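Local structure of type VII secretion system protein EssB (4ANN) at residues A[137-140]-A[141-145]; A[111-114]-A[115-119]. The protein is a membrane component of the type VII (Ess) secretion system, represented here by its cytoplasmic part, and is probably required to secrete EsxA and EsxB. One frame throughout, in Å; residues are numbered along the deposited sequence.

Interaction 1: residues A[137-140]-A[141-145]; sequences AEFL and TRYKA
Glu138 and Arg142 send their side chains off in different ways: CG of Glu138 is anti to the backbone N (chi1 162°) before the chain bends at the next bond, whereas CG of Arg142 lies beside its own backbone N (chi1 -70°) and runs extended back to NE. The result is an i to i+4 salt bridge along helix 136-151, in addition to the regular backbone bond from Arg142 N to Glu138 O. Arg142 NE donates almost straight to Glu138 OE2 at 3.0 Å. The oxygen sits at the guanidinium edge but is met from above its carboxylate, the two planes being 81° apart. Glu138 is modelled in two conformers, so the bridge is described for one of them, and Arg142 NH1 is held separately by Leu105 O. The same spacing serves apolar contact. Leu140 CG rests on Lys144 CE at 3.8 Å, while Lys144 NZ reaches on to the carbonyls of Ile178 and Ala180. Phe139 and Tyr143 lie side by side, touching from CE2 to CD2, and Leu183 of helix 183-192 packs on both. Beside the salt bridge, a water donates to Glu138 OE2 at 2.6 Å and accepts from Arg142 NH2 at 3.2 Å.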
# COMPACT_ATOMS: atom_id res chain seq x y z
N ALA A 137 -13.85 -3.34 0.92
CA ALA A 137 -14.37 -2.30 0.04
C ALA A 137 -13.37 -1.15 -0.05
O ALA A 137 -13.15 -0.60 -1.10
CB ALA A 137 -15.76 -1.87 0.52
N GLU A 138 -12.73 -0.75 1.06
CA GLU A 138 -11.80 0.36 0.98
C GLU A 138 -10.48 -0.04 0.35
O GLU A 138 -9.81 0.77 -0.30
CB GLU A 138 -11.70 0.96 2.40
CG GLU A 138 -10.45 1.81 2.47
CD GLU A 138 -10.24 3.28 2.40
OE1 GLU A 138 -10.43 3.99 1.41
OE2 GLU A 138 -9.71 3.78 3.42
N PHE A 139 -10.05 -1.29 0.46
CA PHE A 139 -8.90 -1.80 -0.29
C PHE A 139 -9.20 -1.71 -1.80
O PHE A 139 -8.35 -1.26 -2.61
CB PHE A 139 -8.64 -3.27 0.10
CG PHE A 139 -7.45 -3.86 -0.66
CD1 PHE A 139 -6.16 -3.63 -0.27
CD2 PHE A 139 -7.65 -4.61 -1.82
CE1 PHE A 139 -5.05 -4.14 -0.92
CE2 PHE A 139 -6.54 -5.12 -2.48
CZ PHE A 139 -5.26 -4.85 -2.12
N LEU A 140 -10.39 -2.08 -2.21
CA LEU A 140 -10.76 -2.00 -3.62
C LEU A 140 -10.78 -0.57 -4.10
O LEU A 140 -10.28 -0.31 -5.21
CB LEU A 140 -12.11 -2.69 -3.84
CG LEU A 140 -12.58 -2.70 -5.27
CD1 LEU A 140 -11.53 -3.37 -6.19
CD2 LEU A 140 -13.93 -3.42 -5.37
N THR A 141 -11.35 0.36 -3.35
CA THR A 141 -11.34 1.75 -3.79
C THR A 141 -9.91 2.25 -3.97
O THR A 141 -9.60 2.96 -4.93
CB THR A 141 -12.08 2.61 -2.73
OG1 THR A 141 -13.45 2.22 -2.75
CG2 THR A 141 -12.00 4.08 -3.04
N ARG A 142 -9.05 1.95 -2.99
CA ARG A 142 -7.65 2.39 -3.08
C ARG A 142 -6.94 1.75 -4.27
O ARG A 142 -6.15 2.42 -4.98
CB ARG A 142 -6.96 2.12 -1.76
CG ARG A 142 -7.42 3.01 -0.65
CD ARG A 142 -6.92 2.57 0.73
NE ARG A 142 -7.22 3.61 1.69
CZ ARG A 142 -6.43 4.63 1.99
NH1 ARG A 142 -5.18 4.77 1.53
NH2 ARG A 142 -6.87 5.53 2.83
N TYR A 143 -7.18 0.48 -4.54
CA TYR A 143 -6.58 -0.19 -5.70
C TYR A 143 -7.03 0.48 -7.00
O TYR A 143 -6.23 0.76 -7.89
CB TYR A 143 -6.91 -1.69 -5.60
CG TYR A 143 -6.09 -2.60 -6.44
CD1 TYR A 143 -5.14 -2.27 -7.40
CD2 TYR A 143 -6.26 -3.96 -6.24
CE1 TYR A 143 -4.46 -3.21 -8.12
CE2 TYR A 143 -5.58 -4.92 -6.97
CZ TYR A 143 -4.64 -4.54 -7.89
OH TYR A 143 -3.95 -5.50 -8.62
N LYS A 144 -8.33 0.77 -7.11
CA LYS A 144 -8.85 1.47 -8.25
C LYS A 144 -8.17 2.81 -8.45
O LYS A 144 -7.82 3.20 -9.57
CB LYS A 144 -10.37 1.67 -8.11
CG LYS A 144 -11.18 0.41 -8.25
CD LYS A 144 -12.63 0.58 -7.89
CE LYS A 144 -13.47 -0.61 -8.26
NZ LYS A 144 -14.91 -0.41 -7.87
N ALA A 145 -8.00 3.54 -7.35
CA ALA A 145 -7.36 4.84 -7.42
C ALA A 145 -5.91 4.72 -7.90
O ALA A 145 -5.45 5.54 -8.71
CB ALA A 145 -7.44 5.56 -6.10
O HOH W 1 -10.01 6.30 2.77

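Interaction 2: residues A[111-114]-A[115-119]; sequences FFTR and DGLPI
Thr113 faces Leu117 and Ile119 across a tight chain reversal, and each atom of its short side chain meets the segment 115-119. CB comes first, 3.9 Å from Leu117 O, the carbonyl that also receives the backbone bond from Thr113 N at 2.8 Å. From there the chain forks. OG1 stands between the backbone N and the carbonyl carbon (chi1 70°), which turns it into the loop; there it accepts a bond from Leu117 N at 3.2 Å and a weak one from Asp115 N. One hydroxyl oxygen thus faces two amides, one inside the turn and one just after it. The methyl branch, CG2, lies close to Leu117 O and against CG1 and CD1 of Ile119, though Ile119 has two conformers and the closeness is doubtful. On the backbone, Gly116 N bonds to Thr113 O at 2.8 Å, from above the carbonyl plane, closing a type I turn. Gly116 takes positive backbone angles (82°/21°), a conformation suited to glycine. Away from the turn, Phe111 and Ile119 form an antiparallel hydrogen-bonded pair, and Phe112 faces Pro118 as a non-hydrogen-bonded one. A type I turn followed by a glycine in the left-handed helical conformation is the signature of the 3:5 beta hairpin with a G1 bulge.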
# COMPACT_ATOMS: atom_id res chain seq x y z
N PHE A 111 5.87 0.34 -2.81
CA PHE A 111 7.11 0.19 -3.55
C PHE A 111 7.09 -1.15 -4.28
O PHE A 111 6.26 -2.01 -3.97
CB PHE A 111 8.34 0.24 -2.62
CG PHE A 111 8.46 1.56 -1.88
CD1 PHE A 111 7.67 1.80 -0.77
CD2 PHE A 111 9.32 2.52 -2.30
CE1 PHE A 111 7.77 2.98 -0.08
CE2 PHE A 111 9.43 3.73 -1.62
CZ PHE A 111 8.64 3.96 -0.51
N PHE A 112 8.01 -1.32 -5.22
CA PHE A 112 8.15 -2.57 -5.96
C PHE A 112 9.56 -3.07 -5.92
O PHE A 112 10.53 -2.29 -5.99
CB PHE A 112 7.71 -2.39 -7.42
CG PHE A 112 6.24 -2.12 -7.57
CD1 PHE A 112 5.34 -3.14 -7.64
CD2 PHE A 112 5.77 -0.79 -7.65
CE1 PHE A 112 3.97 -2.90 -7.82
CE2 PHE A 112 4.42 -0.59 -7.83
CZ PHE A 112 3.51 -1.60 -7.90
N THR A 113 9.69 -4.39 -5.83
CA THR A 113 11.01 -5.01 -5.97
C THR A 113 11.45 -4.98 -7.42
O THR A 113 10.70 -4.60 -8.33
CB THR A 113 10.93 -6.47 -5.50
OG1 THR A 113 10.16 -7.21 -6.45
CG2 THR A 113 10.35 -6.63 -4.12
N ARG A 114 12.69 -5.42 -7.69
CA ARG A 114 13.20 -5.50 -9.04
C ARG A 114 12.39 -6.46 -9.92
O ARG A 114 12.44 -6.33 -11.15
CB ARG A 114 14.67 -5.93 -9.02
CG ARG A 114 15.59 -4.79 -8.68
CD ARG A 114 17.00 -5.27 -8.41
NE ARG A 114 17.70 -4.43 -7.41
CZ ARG A 114 18.24 -3.27 -7.76
NH1 ARG A 114 18.20 -2.80 -9.02
NH2 ARG A 114 18.87 -2.50 -6.87
N ASP A 115 11.68 -7.40 -9.33
CA ASP A 115 10.75 -8.28 -10.04
C ASP A 115 9.36 -7.72 -10.22
O ASP A 115 8.52 -8.38 -10.84
CB ASP A 115 10.66 -9.63 -9.38
CG ASP A 115 11.74 -10.54 -9.92
OD1 ASP A 115 11.82 -10.81 -11.17
OD2 ASP A 115 12.64 -10.91 -9.14
N GLY A 116 9.09 -6.51 -9.70
CA GLY A 116 7.75 -5.95 -9.82
C GLY A 116 6.75 -6.45 -8.81
O GLY A 116 5.54 -6.34 -9.03
N LEU A 117 7.22 -6.97 -7.70
CA LEU A 117 6.34 -7.40 -6.60
C LEU A 117 6.22 -6.28 -5.59
O LEU A 117 7.14 -5.54 -5.33
CB LEU A 117 6.85 -8.66 -5.92
CG LEU A 117 6.92 -9.92 -6.83
CD1 LEU A 117 7.45 -11.06 -5.98
CD2 LEU A 117 5.58 -10.24 -7.41
N PRO A 118 4.98 -6.11 -5.02
CA PRO A 118 4.71 -4.96 -4.15
C PRO A 118 5.24 -5.19 -2.74
O PRO A 118 5.22 -6.28 -2.18
CB PRO A 118 3.20 -4.92 -4.14
CG PRO A 118 2.78 -6.38 -4.25
CD PRO A 118 3.78 -6.91 -5.26
N ILE A 119 5.64 -4.06 -2.18
CA ILE A 119 6.22 -3.94 -0.85
C ILE A 119 5.62 -2.72 -0.15
O ILE A 119 5.56 -1.62 -0.73
CB ILE A 119 7.75 -3.77 -1.00
CG1 ILE A 119 8.41 -4.88 -1.84
CG2 ILE A 119 8.43 -3.62 0.33
CD1 ILE A 119 8.32 -6.23 -1.14

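In the fold
From the N terminus the chain first forms the sheet of strands 21-25, 50-54 and 58-63, then strand 70-71 and helix 80-89, before reaching interaction 2, which closes the hairpin of strands 110-112 and 118-120; Phe112 bonds back to Thr70, completing a three-stranded antiparallel sheet. Interaction 1 opens later, within helix 136-151, and closes no loop beyond a helical turn. The two therefore stand in series, neither nested nor crossing, with centres about 19 Å apart. Helix 80-89 links them: Tyr86 and Asn89 meet the hairpin, while Leu87 O accepts from Tyr143 OH. Helix 136-151 also packs on helices 157-162 and 183-192, so helix 80-89 ties the hairpin to the helical part of this cytoplasmic fragment.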